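PDB 6NV6: glutathione S-transferase from Xanthomonas axonopodis pv. citri, which probably conjugates glutathione to electrophilic substrates as a theta-class transferase. Local coordinates for residues R10-E24 / R195-T207. Numbering follows the deposited sequence.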
ATOM      1  N   ARG A  10     -12.394   4.108  -1.493  1.00 44.34           N
ATOM      2  CA  ARG A  10     -11.570   3.141  -2.204  1.00 39.85           C
ATOM      3  C   ARG A  10     -10.412   3.786  -2.952  1.00 37.70           C
ATOM      4  O   ARG A  10      -9.548   3.065  -3.458  1.00 38.05           O
ATOM      5  CB  ARG A  10     -12.458   2.337  -3.158  1.00 46.66           C
ATOM      6  CG  ARG A  10     -13.704   1.835  -2.438  1.00 58.60           C
ATOM      7  CD  ARG A  10     -14.679   1.027  -3.287  1.00 66.29           C
ATOM      8  NE  ARG A  10     -15.793   0.580  -2.447  1.00 62.28           N
ATOM      9  CZ  ARG A  10     -17.083   0.742  -2.728  1.00 65.11           C
ATOM     10  NH1 ARG A  10     -17.453   1.330  -3.859  1.00 69.40           N
ATOM     11  NH2 ARG A  10     -18.006   0.303  -1.879  1.00 59.92           N
ATOM     12  N   ASN A  11     -10.359   5.114  -3.009  1.00 39.27           N
ATOM     13  CA  ASN A  11      -9.255   5.843  -3.621  1.00 39.52           C
ATOM     14  C   ASN A  11      -8.202   6.272  -2.603  1.00 40.19           C
ATOM     15  O   ASN A  11      -7.327   7.082  -2.929  1.00 40.57           O
ATOM     16  CB  ASN A  11      -9.788   7.062  -4.383  1.00 34.27           C
ATOM     17  CG  ASN A  11     -10.262   8.171  -3.452  1.00 48.96           C
ATOM     18  OD1 ASN A  11     -10.672   7.914  -2.314  1.00 49.10           O
ATOM     19  ND2 ASN A  11     -10.209   9.413  -3.930  1.00 44.07           N
ATOM     20  N   SER A  12      -8.271   5.753  -1.382  1.00 40.10           N
ATOM     21  CA  SER A  12      -7.234   5.942  -0.377  1.00 34.78           C
ATOM     22  C   SER A  12      -6.284   4.746  -0.364  1.00 38.83           C
ATOM     23  O   SER A  12      -6.713   3.591  -0.475  1.00 34.69           O
ATOM     24  CB  SER A  12      -7.864   6.131   1.002  1.00 39.87           C
ATOM     25  OG  SER A  12      -7.000   5.689   2.043  1.00 44.27           O
ATOM     26  N   SER A  13      -4.989   5.037  -0.236  1.00 31.08           N
ATOM     27  CA  SER A  13      -3.977   3.981  -0.244  1.00 39.67           C
ATOM     28  C   SER A  13      -4.069   3.106   1.001  1.00 32.62           C
ATOM     29  O   SER A  13      -3.798   1.898   0.947  1.00 25.18           O
ATOM     30  CB  SER A  13      -2.576   4.610  -0.364  1.00 38.74           C
ATOM     31  OG  SER A  13      -2.304   5.051  -1.690  1.00 44.70           O
ATOM     32  N   ASN A  14      -4.452   3.708   2.124  1.00 27.57           N
ATOM     33  CA  ASN A  14      -4.631   2.942   3.346  1.00 30.14           C
ATOM     34  C   ASN A  14      -5.808   1.983   3.222  1.00 37.35           C
ATOM     35  O   ASN A  14      -5.724   0.825   3.649  1.00 34.72           O
ATOM     36  CB  ASN A  14      -4.822   3.893   4.519  1.00 27.69           C
ATOM     37  CG  ASN A  14      -3.524   4.529   4.969  1.00 30.76           C
ATOM     38  OD1 ASN A  14      -2.447   3.989   4.732  1.00 37.12           O
ATOM     39  ND2 ASN A  14      -3.618   5.671   5.634  1.00 37.68           N
ATOM     40  N   VAL A  15      -6.909   2.444   2.623  1.00 32.86           N
ATOM     41  CA  VAL A  15      -8.055   1.574   2.411  1.00 28.26           C
ATOM     42  C   VAL A  15      -7.717   0.517   1.364  1.00 34.30           C
ATOM     43  O   VAL A  15      -8.124  -0.647   1.478  1.00 33.74           O
ATOM     44  CB  VAL A  15      -9.281   2.430   2.023  1.00 41.73           C
ATOM     45  CG1 VAL A  15     -10.501   1.560   1.726  1.00 33.98           C
ATOM     46  CG2 VAL A  15      -9.593   3.471   3.113  1.00 31.70           C
ATOM     47  N   ARG A  16      -6.929   0.891   0.351  1.00 28.56           N
ATOM     48  CA  ARG A  16      -6.470  -0.094  -0.622  1.00 28.07           C
ATOM     49  C   ARG A  16      -5.711  -1.222   0.058  1.00 26.14           C
ATOM     50  O   ARG A  16      -5.888  -2.396  -0.286  1.00 26.30           O
ATOM     51  CB  ARG A  16      -5.578   0.570  -1.666  1.00 32.68           C
ATOM     52  CG  ARG A  16      -6.310   1.378  -2.714  1.00 31.57           C
ATOM     53  CD  ARG A  16      -5.308   2.088  -3.624  1.00 28.80           C
ATOM     54  NE  ARG A  16      -5.972   2.843  -4.678  1.00 38.55           N
ATOM     55  CZ  ARG A  16      -5.876   4.159  -4.834  1.00 37.45           C
ATOM     56  NH1 ARG A  16      -5.115   4.872  -4.012  1.00 33.03           N
ATOM     57  NH2 ARG A  16      -6.538   4.752  -5.816  1.00 36.94           N
ATOM     58  N   LYS A  17      -4.849  -0.874   1.019  1.00 28.95           N
ATOM     59  CA  LYS A  17      -4.120  -1.874   1.794  1.00 30.24           C
ATOM     60  C   LYS A  17      -5.059  -2.920   2.365  1.00 29.80           C
ATOM     61  O   LYS A  17      -4.768  -4.123   2.331  1.00 27.32           O
ATOM     62  CB  LYS A  17      -3.383  -1.211   2.951  1.00 27.82           C
ATOM     63  CG  LYS A  17      -2.198  -0.363   2.597  1.00 29.34           C
ATOM     64  CD  LYS A  17      -1.508  -0.009   3.889  1.00 30.40           C
ATOM     65  CE  LYS A  17      -0.832   1.329   3.842  1.00 30.03           C
ATOM     66  NZ  LYS A  17      -0.628   1.773   5.237  1.00 29.96           N
ATOM     67  N   ALA A  18      -6.188  -2.474   2.908  1.00 29.37           N
ATOM     68  CA  ALA A  18      -7.100  -3.396   3.561  1.00 29.79           C
ATOM     69  C   ALA A  18      -7.911  -4.189   2.545  1.00 28.96           C
ATOM     70  O   ALA A  18      -8.082  -5.402   2.706  1.00 24.77           O
ATOM     71  CB  ALA A  18      -8.017  -2.623   4.508  1.00 31.63           C
ATOM     72  N   LEU A  19      -8.406  -3.523   1.490  1.00 29.42           N
ATOM     73  CA  LEU A  19      -9.179  -4.219   0.461  1.00 30.10           C
ATOM     74  C   LEU A  19      -8.335  -5.278  -0.216  1.00 29.90           C
ATOM     75  O   LEU A  19      -8.782  -6.417  -0.408  1.00 28.70           O
ATOM     76  CB  LEU A  19      -9.707  -3.230  -0.577  1.00 27.40           C
ATOM     77  CG  LEU A  19     -10.583  -2.173   0.086  1.00 33.76           C
ATOM     78  CD1 LEU A  19     -10.913  -1.024  -0.845  1.00 31.08           C
ATOM     79  CD2 LEU A  19     -11.836  -2.821   0.655  1.00 29.46           C
ATOM     80  N   TRP A  20      -7.095  -4.930  -0.548  1.00 28.47           N
ATOM     81  CA  TRP A  20      -6.203  -5.894  -1.173  1.00 36.59           C
ATOM     82  C   TRP A  20      -5.975  -7.103  -0.262  1.00 33.31           C
ATOM     83  O   TRP A  20      -6.010  -8.253  -0.718  1.00 28.81           O
ATOM     84  CB  TRP A  20      -4.889  -5.194  -1.521  1.00 31.81           C
ATOM     85  CG  TRP A  20      -3.866  -6.064  -2.157  1.00 31.46           C
ATOM     86  CD1 TRP A  20      -4.057  -7.291  -2.721  1.00 24.16           C
ATOM     87  CD2 TRP A  20      -2.474  -5.769  -2.292  1.00 30.76           C
ATOM     88  NE1 TRP A  20      -2.872  -7.775  -3.194  1.00 27.23           N
ATOM     89  CE2 TRP A  20      -1.883  -6.855  -2.954  1.00 31.70           C
ATOM     90  CE3 TRP A  20      -1.672  -4.685  -1.924  1.00 30.89           C
ATOM     91  CZ2 TRP A  20      -0.509  -6.893  -3.256  1.00 35.12           C
ATOM     92  CZ3 TRP A  20      -0.314  -4.717  -2.231  1.00 28.42           C
ATOM     93  CH2 TRP A  20       0.254  -5.812  -2.883  1.00 26.39           C
ATOM     94  N   CYS A  21      -5.741  -6.862   1.030  1.00 29.82           N
ATOM     95  CA  CYS A  21      -5.541  -7.963   1.967  1.00 33.23           C
ATOM     96  C   CYS A  21      -6.791  -8.830   2.095  1.00 30.58           C
ATOM     97  O   CYS A  21      -6.717 -10.066   2.035  1.00 27.53           O
ATOM     98  CB  CYS A  21      -5.121  -7.412   3.325  1.00 27.81           C
ATOM     99  SG  CYS A  21      -4.458  -8.690   4.371  1.00 40.54           S
ATOM    100  N   ALA A  22      -7.947  -8.194   2.290  1.00 27.32           N
ATOM    101  CA  ALA A  22      -9.200  -8.933   2.252  1.00 29.81           C
ATOM    102  C   ALA A  22      -9.267  -9.812   1.009  1.00 32.50           C
ATOM    103  O   ALA A  22      -9.478 -11.028   1.101  1.00 34.90           O
ATOM    104  CB  ALA A  22     -10.373  -7.960   2.289  1.00 27.45           C
ATOM    105  N   GLU A  23      -9.044  -9.206  -0.162  1.00 30.59           N
ATOM    106  CA  GLU A  23      -9.128  -9.938  -1.421  1.00 30.97           C
ATOM    107  C   GLU A  23      -8.137 -11.099  -1.466  1.00 30.39           C
ATOM    108  O   GLU A  23      -8.494 -12.209  -1.871  1.00 36.46           O
ATOM    109  CB  GLU A  23      -8.907  -8.982  -2.589  1.00 33.12           C
ATOM    110  CG  GLU A  23     -10.057  -8.016  -2.802  1.00 36.32           C
ATOM    111  CD  GLU A  23     -11.209  -8.635  -3.582  1.00 49.96           C
ATOM    112  OE1 GLU A  23     -10.941  -9.498  -4.453  1.00 48.94           O
ATOM    113  OE2 GLU A  23     -12.381  -8.267  -3.317  1.00 48.78           O
ATOM    114  N   GLU A  24      -6.886 -10.869  -1.044  1.00 31.21           N
ATOM    115  CA  GLU A  24      -5.903 -11.955  -1.008  1.00 35.14           C
ATOM    116  C   GLU A  24      -6.388 -13.141  -0.181  1.00 32.39           C
ATOM    117  O   GLU A  24      -6.009 -14.286  -0.445  1.00 35.82           O
ATOM    118  CB  GLU A  24      -4.563 -11.463  -0.442  1.00 28.15           C
ATOM    119  CG  GLU A  24      -3.759 -10.516  -1.332  1.00 32.07           C
ATOM    120  CD  GLU A  24      -3.156 -11.181  -2.570  1.00 33.13           C
ATOM    121  OE1 GLU A  24      -3.202 -12.423  -2.683  1.00 32.61           O
ATOM    122  OE2 GLU A  24      -2.630 -10.448  -3.436  1.00 30.25           O
ATOM    123  N   ARG A 195      -1.408 -10.058  -9.966  1.00 32.19           N
ATOM    124  CA  ARG A 195      -2.286 -10.651  -8.953  1.00 35.49           C
ATOM    125  C   ARG A 195      -3.707 -10.103  -9.087  1.00 33.22           C
ATOM    126  O   ARG A 195      -3.890  -8.884  -9.131  1.00 35.27           O
ATOM    127  CB  ARG A 195      -1.766 -10.369  -7.552  1.00 30.34           C
ATOM    128  CG  ARG A 195      -0.325 -10.775  -7.331  1.00 31.96           C
ATOM    129  CD  ARG A 195       0.091 -10.486  -5.909  1.00 27.51           C
ATOM    130  NE  ARG A 195      -0.540 -11.427  -4.997  1.00 26.20           N
ATOM    131  CZ  ARG A 195      -0.033 -12.613  -4.691  1.00 25.41           C
ATOM    132  NH1 ARG A 195       1.123 -12.993  -5.215  1.00 26.92           N
ATOM    133  NH2 ARG A 195      -0.668 -13.413  -3.854  1.00 30.39           N
ATOM    134  N   PRO A 196      -4.727 -10.964  -9.166  1.00 39.95           N
ATOM    135  CA  PRO A 196      -6.107 -10.442  -9.211  1.00 43.52           C
ATOM    136  C   PRO A 196      -6.490  -9.662  -7.969  1.00 34.05           C
ATOM    137  O   PRO A 196      -7.137  -8.614  -8.088  1.00 34.60           O
ATOM    138  CB  PRO A 196      -6.967 -11.710  -9.373  1.00 31.09           C
ATOM    139  CG  PRO A 196      -6.046 -12.726  -9.938  1.00 29.75           C
ATOM    140  CD  PRO A 196      -4.676 -12.421  -9.390  1.00 34.04           C
ATOM    141  N   ALA A 197      -6.093 -10.141  -6.780  1.00 30.41           N
ATOM    142  CA  ALA A 197      -6.409  -9.424  -5.548  1.00 28.81           C
ATOM    143  C   ALA A 197      -5.855  -8.011  -5.583  1.00 32.03           C
ATOM    144  O   ALA A 197      -6.483  -7.081  -5.062  1.00 35.95           O
ATOM    145  CB  ALA A 197      -5.873 -10.176  -4.333  1.00 25.15           C
ATOM    146  N   TYR A 198      -4.700  -7.826  -6.222  1.00 25.28           N
ATOM    147  CA  TYR A 198      -4.142  -6.491  -6.374  1.00 29.77           C
ATOM    148  C   TYR A 198      -4.933  -5.669  -7.389  1.00 32.73           C
ATOM    149  O   TYR A 198      -5.143  -4.464  -7.198  1.00 30.69           O
ATOM    150  CB  TYR A 198      -2.679  -6.603  -6.781  1.00 29.45           C
ATOM    151  CG  TYR A 198      -1.937  -5.292  -6.855  1.00 30.73           C
ATOM    152  CD1 TYR A 198      -1.414  -4.704  -5.705  1.00 27.97           C
ATOM    153  CD2 TYR A 198      -1.721  -4.669  -8.077  1.00 23.93           C
ATOM    154  CE1 TYR A 198      -0.710  -3.522  -5.769  1.00 26.27           C
ATOM    155  CE2 TYR A 198      -1.025  -3.482  -8.151  1.00 30.73           C
ATOM    156  CZ  TYR A 198      -0.517  -2.910  -6.995  1.00 31.32           C
ATOM    157  OH  TYR A 198       0.184  -1.720  -7.068  1.00 29.44           O
ATOM    158  N   GLN A 199      -5.382  -6.303  -8.474  1.00 32.52           N
ATOM    159  CA  GLN A 199      -6.177  -5.591  -9.472  1.00 44.48           C
ATOM    160  C   GLN A 199      -7.499  -5.110  -8.886  1.00 36.82           C
ATOM    161  O   GLN A 199      -7.932  -3.982  -9.149  1.00 34.26           O
ATOM    162  CB  GLN A 199      -6.440  -6.498 -10.673  1.00 40.59           C
ATOM    163  CG  GLN A 199      -5.223  -6.848 -11.495  1.00 37.50           C
ATOM    164  CD  GLN A 199      -5.464  -8.077 -12.338  1.00 40.74           C
ATOM    165  OE1 GLN A 199      -6.603  -8.514 -12.485  1.00 48.48           O
ATOM    166  NE2 GLN A 199      -4.399  -8.648 -12.891  1.00 38.98           N
ATOM    167  N   ARG A 200      -8.161  -5.957  -8.100  1.00 38.17           N
ATOM    168  CA  ARG A 200      -9.452  -5.582  -7.538  1.00 47.39           C
ATOM    169  C   ARG A 200      -9.305  -4.722  -6.288  1.00 42.26           C
ATOM    170  O   ARG A 200     -10.146  -3.853  -6.029  1.00 37.74           O
ATOM    171  CB  ARG A 200     -10.265  -6.835  -7.223  1.00 49.68           C
ATOM    172  CG  ARG A 200     -10.623  -7.657  -8.444  1.00 56.34           C
ATOM    173  CD  ARG A 200     -11.459  -8.860  -8.045  1.00 53.59           C
ATOM    174  NE  ARG A 200     -10.764  -9.652  -7.039  1.00 61.27           N
ATOM    175  CZ  ARG A 200     -10.133 -10.795  -7.294  1.00 65.79           C
ATOM    176  NH1 ARG A 200      -9.404 -11.387  -6.350  1.00 58.85           N
ATOM    177  NH2 ARG A 200     -10.168 -11.297  -8.524  1.00 57.79           N
ATOM    178  N   GLY A 201      -8.257  -4.952  -5.501  1.00 38.31           N
ATOM    179  CA  GLY A 201      -8.105  -4.249  -4.243  1.00 34.47           C
ATOM    180  C   GLY A 201      -7.408  -2.907  -4.329  1.00 38.65           C
ATOM    181  O   GLY A 201      -7.720  -2.004  -3.550  1.00 37.07           O
ATOM    182  N   VAL A 202      -6.467  -2.753  -5.259  1.00 37.17           N
ATOM    183  CA  VAL A 202      -5.586  -1.595  -5.285  1.00 42.07           C
ATOM    184  C   VAL A 202      -5.825  -0.725  -6.512  1.00 32.29           C
ATOM    185  O   VAL A 202      -5.874   0.502  -6.404  1.00 29.61           O
ATOM    186  CB  VAL A 202      -4.103  -2.028  -5.191  1.00 27.02           C
ATOM    187  CG1 VAL A 202      -3.171  -0.825  -5.214  1.00 24.93           C
ATOM    188  CG2 VAL A 202      -3.887  -2.840  -3.949  1.00 25.62           C
ATOM    189  N   MET A 203      -5.980  -1.330  -7.683  1.00 33.76           N
ATOM    190  CA  MET A 203      -5.955  -0.545  -8.917  1.00 44.28           C
ATOM    191  C   MET A 203      -7.343   0.028  -9.180  1.00 37.69           C
ATOM    192  O   MET A 203      -8.080  -0.393 -10.073  1.00 45.49           O
ATOM    193  CB  MET A 203      -5.445  -1.376 -10.083  1.00 38.42           C
ATOM    194  CG  MET A 203      -4.071  -1.980  -9.820  1.00 42.33           C
ATOM    195  SD  MET A 203      -3.519  -3.176 -11.039  1.00 38.68           S
ATOM    196  CE  MET A 203      -3.135  -2.044 -12.375  1.00 33.73           C
ATOM    197  N   THR A 204      -7.675   1.044  -8.401  1.00 35.85           N
ATOM    198  CA  THR A 204      -8.952   1.727  -8.464  1.00 35.39           C
ATOM    199  C   THR A 204      -8.759   3.098  -9.110  1.00 40.81           C
ATOM    200  O   THR A 204      -7.657   3.470  -9.533  1.00 40.82           O
ATOM    201  CB  THR A 204      -9.563   1.838  -7.063  1.00 33.81           C
ATOM    202  OG1 THR A 204      -8.720   2.641  -6.222  1.00 39.80           O
ATOM    203  CG2 THR A 204      -9.718   0.454  -6.438  1.00 31.71           C
ATOM    204  N   ALA A 205      -9.851   3.849  -9.200  1.00 41.61           N
ATOM    205  CA  ALA A 205      -9.786   5.211  -9.714  1.00 41.90           C
ATOM    206  C   ALA A 205      -8.734   6.017  -8.956  1.00 44.16           C
ATOM    207  O   ALA A 205      -8.794   6.146  -7.730  1.00 44.69           O
ATOM    208  CB  ALA A 205     -11.161   5.873  -9.605  1.00 37.35           C
ATOM    209  N   LEU A 206      -7.751   6.543  -9.683  1.00 42.66           N
ATOM    210  CA  LEU A 206      -6.645   7.253  -9.044  1.00 41.58           C
ATOM    211  C   LEU A 206      -6.991   8.735  -8.911  1.00 50.14           C
ATOM    212  O   LEU A 206      -6.365   9.627  -9.491  1.00 52.84           O
ATOM    213  CB  LEU A 206      -5.345   7.026  -9.802  1.00 38.47           C
ATOM    214  CG  LEU A 206      -4.118   7.299  -8.922  1.00 41.30           C
ATOM    215  CD1 LEU A 206      -4.115   6.384  -7.694  1.00 37.30           C
ATOM    216  CD2 LEU A 206      -2.805   7.179  -9.695  1.00 45.47           C
ATOM    217  N   THR A 207      -7.992   8.982  -8.077  1.00 54.28           N
ATOM    218  CA  THR A 207      -8.511  10.324  -7.860  1.00 54.27           C
ATOM    219  C   THR A 207      -8.024  10.934  -6.532  1.00 59.34           C
ATOM    220  O   THR A 207      -8.639  11.858  -5.986  1.00 58.83           O
ATOM    221  CB  THR A 207     -10.047  10.308  -7.896  1.00 46.74           C
ATOM    222  OG1 THR A 207     -10.533   9.364  -6.940  1.00 46.02           O
ATOM    223  CG2 THR A 207     -10.528   9.890  -9.275  1.00 49.93           C
ATOM    224  OXT THR A 207      -7.000  10.516  -5.976  1.00 51.96           O
TER
HETATM  225  O   HOH W   1      -6.425   7.661  -5.585  1.00 36.34           O
HETATM  226  O   HOH W   2      -4.098 -12.737  -5.930  1.00 31.17           O
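Trp-20 packs against Ala-197, Tyr-198 and Val-202 at the tight centre of this contact, where the CA atoms of Trp-20 and Gly-201 are 4.0 Å apart. Tyr-198 turns its edge to one face of the indole in a T-shaped pair, planes at 74°, with its CD1 3.4 Å from Trp-20 CZ2, while Val-202 CG2 packs against Trp-20 CB and CE3. Trp-20 NE1 donates to Glu-24 OE2 (2.7 Å), on the anti lone pair. Arg-195 grips the same carboxylate side-on in a salt bridge, its NH2 reaching Glu-24 OE1 almost straight (176°) and its NE reaching OE2, so that OE2 takes two donors. Where the chain ends, the extended Arg-16 side chain gives NH2 to Thr-204 OG1 (3.1 Å), whose hydroxyl donates to Arg-10 O; a water joins Arg-16 NH2, Asn-11 O and the terminal carboxylate of Thr-207, which also pairs with Arg-118. The looser, solvent side is held by Arg-200, bent at chi3 (-56°) to set NE 2.6 Å from Glu-23 OE1 in a salt bridge; Glu-23 OE2 is hydrogen-bonded to Tyr-29 OH. Here the first helix of the thioredoxin-like domain meets helix 196-201 and the C-terminal tail, an interdomain interface of the glutathione transferase fold.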